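PDB 5JP2: F-BAR domain only protein 1 from Danio rerio, which binds a peptide of the endocytic protein Eps15 through its mu homology domain and probably acts in an early step of clathrin-mediated endocytosis. Local coordinates for residues V160-H165 / P241-Q246; A53-I58 / L111-E116; L131-S136 / S253-D258. All coordinates share one frame; numbering follows the deposited sequence.

The three contacts are spread along an elongated mu homology domain. Contact 3 is central, its centre about 8 Å from that of the chain; contact 1 is buried between sheets; contact 2 is peripheral, its centre about 29 Å from that of the chain, with the partly exposed T56 among its touching residues. Contacts 1 and 3 reach the same large mixed sheet, through strands 242-250 and 125-137; contact 2 joins two helices, the second of which leads into strand 125-137. The chemistry differs too: aliphatic in contact 1, whose first segment ends at a zinc-binding histidine; aliphatic with a threonine of the short helix 55-61 in contact 2; an aromatic ring beside a hydrogen-bonded serine loop in contact 3.

Contact 1 (V160-H165 / P241-Q246); sequences VSLDYH and PSLAVQ. With ZN (zinc ion), chain E.
V160 meets P241 and L243, one with each methyl. CG1, anti to the backbone N (chi1 172°), runs tip to tip against L243, 4.0 Å from L243 CD1. CG2 goes to the loosely ordered proline at the head of the other segment: the two side chains slide past each other in opposite directions, and V160 CG2 lies 3.9 Å from P241 CG. S161 turns the other way, toward E150 of the adjacent strand 145-154, so the next residue to face 241-246 is L162. Its part is looser and comes from the base of the side chain, L162 CB standing 4.3 Å from L243 CD2, while the leucine also packs on V181 and A282. L243 is thus met on its two methyls by V160 and L162. The arrangement is the interior of a beta sandwich in the mu homology domain: strand 157-166 belongs to a four-stranded antiparallel sheet, strand 242-250 to the large mixed sheet, and the backbones pair within their own sheets rather than with each other. Further along, beyond the aliphatic patch, D163 OD1 is hydrogen-bonded to T225 OG1. The segment finishes at a metal: H165 NE2 binds the zinc ion at 1.8 Å, C167 SG of the same chain is a further ligand, and S223 OG, hydrogen-bonded to H165 ND1, limits rotation of the imidazole.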
loop_
_atom_site.group_PDB
_atom_site.type_symbol
_atom_site.label_atom_id
_atom_site.label_comp_id
_atom_site.label_asym_id
_atom_site.label_seq_id
_atom_site.Cartn_x
_atom_site.Cartn_y
_atom_site.Cartn_z
ATOM N N VAL B 160 11.506 27.658 2.970
ATOM C CA VAL B 160 11.471 26.218 2.759
ATOM C C VAL B 160 10.949 25.962 1.359
ATOM O O VAL B 160 9.965 26.576 0.942
ATOM C CB VAL B 160 10.578 25.535 3.812
ATOM C CG1 VAL B 160 10.383 24.076 3.494
ATOM C CG2 VAL B 160 11.180 25.703 5.190
ATOM N N SER B 161 11.598 25.057 0.637
ATOM C CA SER B 161 11.167 24.700 -0.702
ATOM C C SER B 161 11.230 23.189 -0.885
ATOM O O SER B 161 12.067 22.515 -0.291
ATOM C CB SER B 161 12.020 25.407 -1.741
ATOM O OG SER B 161 13.260 24.756 -1.861
ATOM N N LEU B 162 10.339 22.665 -1.721
ATOM C CA LEU B 162 10.290 21.236 -2.005
ATOM C C LEU B 162 10.134 20.970 -3.492
ATOM O O LEU B 162 9.196 21.463 -4.117
ATOM C CB LEU B 162 9.142 20.564 -1.255
ATOM C CG LEU B 162 8.972 19.061 -1.511
ATOM C CD1 LEU B 162 10.048 18.254 -0.833
ATOM C CD2 LEU B 162 7.617 18.598 -1.050
ATOM N N ASP B 163 11.039 20.184 -4.052
ATOM C CA ASP B 163 10.877 19.651 -5.395
ATOM C C ASP B 163 10.392 18.208 -5.301
ATOM O O ASP B 163 10.864 17.439 -4.469
ATOM C CB ASP B 163 12.179 19.726 -6.193
ATOM C CG ASP B 163 12.683 21.150 -6.369
ATOM O OD1 ASP B 163 11.879 22.090 -6.268
ATOM O OD2 ASP B 163 13.887 21.341 -6.622
ATOM N N TYR B 164 9.415 17.854 -6.123
ATOM C CA TYR B 164 8.913 16.492 -6.164
ATOM C C TYR B 164 8.919 15.970 -7.587
ATOM O O TYR B 164 8.703 16.712 -8.546
ATOM C CB TYR B 164 7.510 16.383 -5.566
ATOM C CG TYR B 164 6.475 17.333 -6.125
ATOM C CD1 TYR B 164 5.706 16.997 -7.228
ATOM C CD2 TYR B 164 6.261 18.562 -5.534
ATOM C CE1 TYR B 164 4.763 17.859 -7.714
ATOM C CE2 TYR B 164 5.323 19.428 -6.012
ATOM C CZ TYR B 164 4.578 19.079 -7.099
ATOM O OH TYR B 164 3.642 19.964 -7.563
ATOM N N HIS B 165 9.207 14.691 -7.711
ATOM C CA HIS B 165 9.408 14.073 -9.003
ATOM C C HIS B 165 8.769 12.699 -8.962
ATOM O O HIS B 165 9.190 11.847 -8.178
ATOM C CB HIS B 165 10.906 13.992 -9.302
ATOM C CG HIS B 165 11.242 13.190 -10.505
ATOM N ND1 HIS B 165 10.608 13.354 -11.713
ATOM C CD2 HIS B 165 12.133 12.193 -10.675
ATOM C CE1 HIS B 165 11.100 12.488 -12.579
ATOM N NE2 HIS B 165 12.031 11.775 -11.974
ATOM N N PRO B 241 12.854 22.088 9.740
ATOM C CA PRO B 241 11.528 21.493 9.578
ATOM C C PRO B 241 11.559 20.377 8.551
ATOM O O PRO B 241 12.420 20.325 7.672
ATOM C CB PRO B 241 10.674 22.666 9.098
ATOM C CG PRO B 241 11.637 23.520 8.356
ATOM C CD PRO B 241 12.951 23.400 9.081
ATOM N N SER B 242 10.604 19.465 8.692
ATOM C CA SER B 242 10.438 18.349 7.775
ATOM C C SER B 242 9.077 18.437 7.113
ATOM O O SER B 242 8.099 18.831 7.743
ATOM C CB SER B 242 10.540 17.021 8.504
ATOM O OG SER B 242 11.870 16.730 8.869
ATOM N N LEU B 243 9.010 18.057 5.851
ATOM C CA LEU B 243 7.745 18.022 5.137
ATOM C C LEU B 243 7.245 16.588 5.030
ATOM O O LEU B 243 8.027 15.662 4.818
ATOM C CB LEU B 243 7.896 18.614 3.739
ATOM C CG LEU B 243 8.321 20.078 3.657
ATOM C CD1 LEU B 243 9.773 20.160 3.275
ATOM C CD2 LEU B 243 7.477 20.809 2.680
ATOM N N ALA B 244 5.941 16.413 5.183
ATOM C CA ALA B 244 5.286 15.127 5.017
ATOM C C ALA B 244 4.422 15.147 3.767
ATOM O O ALA B 244 3.747 16.141 3.485
ATOM C CB ALA B 244 4.439 14.781 6.236
ATOM N N VAL B 245 4.473 14.051 3.011
ATOM C CA VAL B 245 3.668 13.853 1.815
ATOM C C VAL B 245 2.746 12.661 2.011
ATOM O O VAL B 245 3.149 11.620 2.534
ATOM C CB VAL B 245 4.544 13.652 0.569
ATOM C CG1 VAL B 245 3.684 13.577 -0.669
ATOM C CG2 VAL B 245 5.525 14.783 0.448
ATOM N N GLN B 246 1.515 12.809 1.543
ATOM C CA GLN B 246 0.505 11.772 1.610
ATOM C C GLN B 246 -0.023 11.503 0.216
ATOM O O GLN B 246 -0.239 12.431 -0.559
ATOM C CB GLN B 246 -0.625 12.186 2.540
ATOM C CG GLN B 246 -0.110 12.504 3.924
ATOM C CD GLN B 246 -1.201 12.886 4.864
ATOM O OE1 GLN B 246 -2.111 13.616 4.503
ATOM N NE2 GLN B 246 -1.092 12.440 6.098
HETATM ZN ZN ZN E . 13.119 10.485 -12.573
#

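Contact 2 (A53-I58 / L111-E116); sequences AGITRI and LHLQRE
L113 of 111-116 carries the contact with 53-58, touching I55 and T56. This is helix-helix packing near one end of the mu homology domain: helix 106-119 lies beside the short helix 55-61, and the two segments approach most closely at L113 and T56, whose CA atoms are 6.5 Å apart. Along the second segment, H112, which packs on V128 and L87, takes no part. L113 then points at the other helix. Its CB lies 4.1 Å from T56 CG2, the two side chains crossing obliquely, so the threonine methyl abuts the root of the leucine rather than its tip. Farther out, L113 CD1 comes within 4.4 Å of I55 CG2; with chi2 at 169° this methyl is anti to CA and carried well out from the helix. F59 and Y126 also pack on L113, and I55 also packs on W17. T56 has a second task on its own side. Its OG1 is set between the backbone N and the carbonyl carbon (chi1 69°), which turns it back toward A53. There T56 OG1 donates to A53 O at 3.1 Å. The approach is nearly in line with that carbonyl (172°). A53 O also accepts from T56 N, so two donors of one residue grip it. An alanine here removes both OG1 and CG2, which would probably open a gap beside L113 CB and cost A53 O one of its two donors. Q114, next in order, touches T60 a turn farther along the facing helix. E116 closes the segment against Y126, and its backbone N donates to H112 O at 3.1 Å.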
loop_
_atom_site.group_PDB
_atom_site.type_symbol
_atom_site.label_atom_id
_atom_site.label_comp_id
_atom_site.label_asym_id
_atom_site.label_seq_id
_atom_site.Cartn_x
_atom_site.Cartn_y
_atom_site.Cartn_z
ATOM N N ALA B 53 -19.608 -16.569 0.399
ATOM C CA ALA B 53 -20.271 -17.217 1.521
ATOM C C ALA B 53 -20.705 -18.631 1.170
ATOM O O ALA B 53 -20.601 -19.544 1.988
ATOM C CB ALA B 53 -21.449 -16.378 1.991
ATOM N N GLY B 54 -21.145 -18.847 -0.064
ATOM C CA GLY B 54 -21.659 -20.152 -0.410
ATOM C C GLY B 54 -20.624 -21.248 -0.455
ATOM O O GLY B 54 -20.992 -22.419 -0.554
ATOM N N ILE B 55 -19.339 -20.909 -0.375
ATOM C CA ILE B 55 -18.322 -21.944 -0.489
ATOM C C ILE B 55 -18.177 -22.706 0.817
ATOM O O ILE B 55 -17.570 -23.780 0.841
ATOM C CB ILE B 55 -16.982 -21.340 -0.939
ATOM C CG1 ILE B 55 -16.068 -22.416 -1.503
ATOM C CG2 ILE B 55 -16.282 -20.683 0.208
ATOM C CD1 ILE B 55 -14.882 -21.859 -2.180
ATOM N N THR B 56 -18.727 -22.182 1.908
ATOM C CA THR B 56 -18.735 -22.919 3.163
ATOM C C THR B 56 -19.522 -24.207 3.010
ATOM O O THR B 56 -19.003 -25.305 3.240
ATOM C CB THR B 56 -19.346 -22.064 4.264
ATOM O OG1 THR B 56 -20.745 -21.904 4.007
ATOM C CG2 THR B 56 -18.695 -20.708 4.286
ATOM N N ARG B 57 -20.788 -24.080 2.604
ATOM C CA ARG B 57 -21.656 -25.236 2.457
ATOM C C ARG B 57 -20.998 -26.302 1.603
ATOM O O ARG B 57 -21.216 -27.494 1.819
ATOM C CB ARG B 57 -22.997 -24.802 1.870
ATOM C CG ARG B 57 -23.776 -23.890 2.804
ATOM C CD ARG B 57 -25.169 -23.580 2.277
ATOM N NE ARG B 57 -25.930 -22.744 3.203
ATOM C CZ ARG B 57 -27.145 -22.266 2.949
ATOM N NH1 ARG B 57 -27.737 -22.537 1.794
ATOM N NH2 ARG B 57 -27.766 -21.512 3.847
ATOM N N ILE B 58 -20.191 -25.896 0.632
ATOM C CA ILE B 58 -19.428 -26.874 -0.128
ATOM C C ILE B 58 -18.381 -27.519 0.760
ATOM O O ILE B 58 -18.226 -28.742 0.776
ATOM C CB ILE B 58 -18.778 -26.217 -1.356
ATOM C CG1 ILE B 58 -19.838 -25.646 -2.286
ATOM C CG2 ILE B 58 -17.925 -27.215 -2.084
ATOM C CD1 ILE B 58 -20.653 -26.704 -2.975
ATOM N N LEU B 111 -12.986 -25.060 8.922
ATOM C CA LEU B 111 -13.370 -24.642 10.263
ATOM C C LEU B 111 -13.302 -23.133 10.399
ATOM O O LEU B 111 -14.155 -22.518 11.048
ATOM C CB LEU B 111 -12.469 -25.304 11.300
ATOM C CG LEU B 111 -12.690 -26.799 11.474
ATOM C CD1 LEU B 111 -11.703 -27.374 12.443
ATOM C CD2 LEU B 111 -14.091 -27.034 11.962
ATOM N N HIS B 112 -12.298 -22.517 9.781
ATOM C CA HIS B 112 -12.125 -21.076 9.913
ATOM C C HIS B 112 -13.283 -20.322 9.287
ATOM O O HIS B 112 -13.779 -19.350 9.860
ATOM C CB HIS B 112 -10.799 -20.652 9.293
ATOM C CG HIS B 112 -10.562 -19.183 9.348
ATOM N ND1 HIS B 112 -9.912 -18.577 10.394
ATOM C CD2 HIS B 112 -10.920 -18.192 8.503
ATOM C CE1 HIS B 112 -9.867 -17.277 10.187
ATOM N NE2 HIS B 112 -10.472 -17.017 9.048
ATOM N N LEU B 113 -13.720 -20.743 8.105
ATOM C CA LEU B 113 -14.848 -20.071 7.481
ATOM C C LEU B 113 -16.141 -20.359 8.223
ATOM O O LEU B 113 -16.989 -19.473 8.339
ATOM C CB LEU B 113 -14.951 -20.470 6.013
ATOM C CG LEU B 113 -13.721 -20.132 5.182
ATOM C CD1 LEU B 113 -13.791 -20.802 3.831
ATOM C CD2 LEU B 113 -13.540 -18.639 5.041
ATOM N N GLN B 114 -16.313 -21.585 8.731
ATOM C CA GLN B 114 -17.498 -21.901 9.523
ATOM C C GLN B 114 -17.627 -20.947 10.691
ATOM O O GLN B 114 -18.723 -20.477 10.997
ATOM C CB GLN B 114 -17.441 -23.334 10.046
ATOM C CG GLN B 114 -17.702 -24.413 9.030
ATOM C CD GLN B 114 -17.621 -25.800 9.644
ATOM O OE1 GLN B 114 -17.313 -26.778 8.967
ATOM N NE2 GLN B 114 -17.905 -25.888 10.939
ATOM N N ARG B 115 -16.514 -20.643 11.350
ATOM C CA ARG B 115 -16.564 -19.707 12.459
ATOM C C ARG B 115 -16.910 -18.321 11.953
ATOM O O ARG B 115 -17.776 -17.643 12.511
ATOM C CB ARG B 115 -15.234 -19.687 13.206
ATOM C CG ARG B 115 -15.215 -18.723 14.371
ATOM C CD ARG B 115 -13.915 -18.817 15.160
ATOM N NE ARG B 115 -13.785 -17.763 16.167
ATOM C CZ ARG B 115 -13.198 -16.587 15.954
ATOM N NH1 ARG B 115 -13.125 -15.690 16.925
ATOM N NH2 ARG B 115 -12.695 -16.302 14.763
ATOM N N GLU B 116 -16.267 -17.901 10.867
ATOM C CA GLU B 116 -16.546 -16.586 10.312
ATOM C C GLU B 116 -18.014 -16.455 9.953
ATOM O O GLU B 116 -18.657 -15.451 10.267
ATOM C CB GLU B 116 -15.663 -16.346 9.096
ATOM C CG GLU B 116 -14.198 -16.173 9.426
ATOM C CD GLU B 116 -13.911 -14.897 10.186
ATOM O OE1 GLU B 116 -14.780 -14.008 10.211
ATOM O OE2 GLU B 116 -12.807 -14.775 10.750
#

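Contact 3 (L131-S136 / S253-D258); sequences LKYQAS and SLSGLD
Y133 lays one face of its ring against L257 in a CH-pi contact: L257 CD1 stands 3.9 Å from the ring centroid and only 11° off the normal. The loop 253-258 holds two serine motifs, an ST motif at S253 and an ST turn at S255, and it folds over strand 125-137 of the large mixed sheet in the mu homology domain. The tight part is here. L257 starts out anti to the backbone N (chi1 176°) and reaches the ring from the opposite direction, its CD2 4.0 Å from Y133 OH. S255 OG lies 3.8 Å from Y133 CE2; both hydroxyls are hydrogen-bonded to E25 OE2, so one carboxylate oxygen ties the ring's polar end to the loop. S255 OG also accepts from L257 N (3.2 Å, 159°), which fixes the serine beside the leucine. The solvent side is looser: K132 and S136 are exposed and take no part in the contact, the lysine forming a salt bridge with D46. Within the loop, S253 OG accepts from G256 N at 2.9 Å and donates to L257 O at 3.2 Å, approaching that oxygen slightly tilted from the carbonyl plane.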
loop_
_atom_site.group_PDB
_atom_site.type_symbol
_atom_site.label_atom_id
_atom_site.label_comp_id
_atom_site.label_asym_id
_atom_site.label_seq_id
_atom_site.Cartn_x
_atom_site.Cartn_y
_atom_site.Cartn_z
ATOM N N LEU B 131 -0.756 -13.437 4.547
ATOM C CA LEU B 131 0.664 -13.125 4.611
ATOM C C LEU B 131 0.909 -11.681 5.017
ATOM O O LEU B 131 0.145 -10.789 4.657
ATOM C CB LEU B 131 1.305 -13.398 3.262
ATOM C CG LEU B 131 2.796 -13.238 3.099
ATOM C CD1 LEU B 131 3.480 -14.523 3.440
ATOM C CD2 LEU B 131 3.055 -12.870 1.667
ATOM N N LYS B 132 1.997 -11.467 5.763
ATOM C CA LYS B 132 2.584 -10.155 5.992
ATOM C C LYS B 132 3.990 -10.165 5.413
ATOM O O LYS B 132 4.643 -11.202 5.381
ATOM C CB LYS B 132 2.651 -9.803 7.470
ATOM C CG LYS B 132 1.371 -10.009 8.210
ATOM C CD LYS B 132 0.241 -9.198 7.653
ATOM C CE LYS B 132 -0.900 -9.150 8.649
ATOM N NZ LYS B 132 -2.078 -8.426 8.119
ATOM N N TYR B 133 4.459 -9.018 4.939
ATOM C CA TYR B 133 5.778 -8.985 4.331
ATOM C C TYR B 133 6.332 -7.569 4.359
ATOM O O TYR B 133 5.617 -6.604 4.610
ATOM C CB TYR B 133 5.762 -9.555 2.904
ATOM C CG TYR B 133 4.867 -8.857 1.924
ATOM C CD1 TYR B 133 3.525 -9.161 1.848
ATOM C CD2 TYR B 133 5.362 -7.889 1.076
ATOM C CE1 TYR B 133 2.701 -8.525 0.954
ATOM C CE2 TYR B 133 4.546 -7.243 0.186
ATOM C CZ TYR B 133 3.214 -7.572 0.122
ATOM O OH TYR B 133 2.394 -6.931 -0.764
ATOM N N GLN B 134 7.633 -7.469 4.110
ATOM C CA GLN B 134 8.394 -6.253 4.345
ATOM C C GLN B 134 9.452 -6.108 3.274
ATOM O O GLN B 134 10.052 -7.096 2.861
ATOM C CB GLN B 134 9.058 -6.306 5.717
ATOM C CG GLN B 134 9.189 -5.008 6.425
ATOM C CD GLN B 134 9.749 -5.197 7.806
ATOM O OE1 GLN B 134 10.384 -6.211 8.091
ATOM N NE2 GLN B 134 9.509 -4.232 8.681
ATOM N N ALA B 135 9.674 -4.881 2.821
ATOM C CA ALA B 135 10.743 -4.601 1.872
ATOM C C ALA B 135 11.392 -3.277 2.226
ATOM O O ALA B 135 10.693 -2.291 2.459
ATOM C CB ALA B 135 10.219 -4.567 0.437
ATOM N N SER B 136 12.721 -3.264 2.278
ATOM C CA SER B 136 13.494 -2.101 2.683
ATOM C C SER B 136 14.560 -1.807 1.653
ATOM O O SER B 136 15.114 -2.726 1.049
ATOM C CB SER B 136 14.176 -2.307 4.028
ATOM O OG SER B 136 13.242 -2.554 5.052
ATOM N N SER B 253 1.082 -2.711 -7.262
ATOM C CA SER B 253 1.784 -2.836 -6.004
ATOM C C SER B 253 3.106 -2.085 -6.094
ATOM O O SER B 253 3.670 -1.920 -7.173
ATOM C CB SER B 253 2.018 -4.302 -5.650
ATOM O OG SER B 253 3.115 -4.824 -6.352
ATOM N N LEU B 254 3.574 -1.582 -4.959
ATOM C CA LEU B 254 4.884 -0.951 -4.954
ATOM C C LEU B 254 5.999 -1.982 -4.933
ATOM O O LEU B 254 7.006 -1.821 -5.624
ATOM C CB LEU B 254 5.011 -0.001 -3.769
ATOM C CG LEU B 254 3.955 1.094 -3.748
ATOM C CD1 LEU B 254 3.999 1.896 -2.472
ATOM C CD2 LEU B 254 4.159 1.977 -4.953
ATOM N N SER B 255 5.829 -3.057 -4.167
ATOM C CA SER B 255 6.875 -4.067 -4.071
ATOM C C SER B 255 7.073 -4.811 -5.376
ATOM O O SER B 255 8.168 -5.315 -5.638
ATOM C CB SER B 255 6.542 -5.061 -2.967
ATOM O OG SER B 255 5.318 -5.709 -3.233
ATOM N N GLY B 256 6.041 -4.914 -6.194
ATOM C CA GLY B 256 6.090 -5.747 -7.366
ATOM C C GLY B 256 5.509 -7.121 -7.151
ATOM O O GLY B 256 5.292 -7.841 -8.127
ATOM N N LEU B 257 5.280 -7.503 -5.900
ATOM C CA LEU B 257 4.704 -8.795 -5.570
ATOM C C LEU B 257 3.343 -8.969 -6.231
ATOM O O LEU B 257 2.566 -8.024 -6.368
ATOM C CB LEU B 257 4.584 -8.942 -4.054
ATOM C CG LEU B 257 3.924 -10.188 -3.467
ATOM C CD1 LEU B 257 4.532 -10.476 -2.151
ATOM C CD2 LEU B 257 2.443 -10.000 -3.269
ATOM N N ASP B 258 3.063 -10.199 -6.650
ATOM C CA ASP B 258 1.776 -10.543 -7.232
ATOM C C ASP B 258 1.425 -11.970 -6.823
ATOM O O ASP B 258 2.279 -12.727 -6.363
ATOM C CB ASP B 258 1.815 -10.390 -8.755
ATOM C CG ASP B 258 0.472 -10.079 -9.343
ATOM O OD1 ASP B 258 -0.525 -10.067 -8.602
ATOM O OD2 ASP B 258 0.412 -9.864 -10.563
#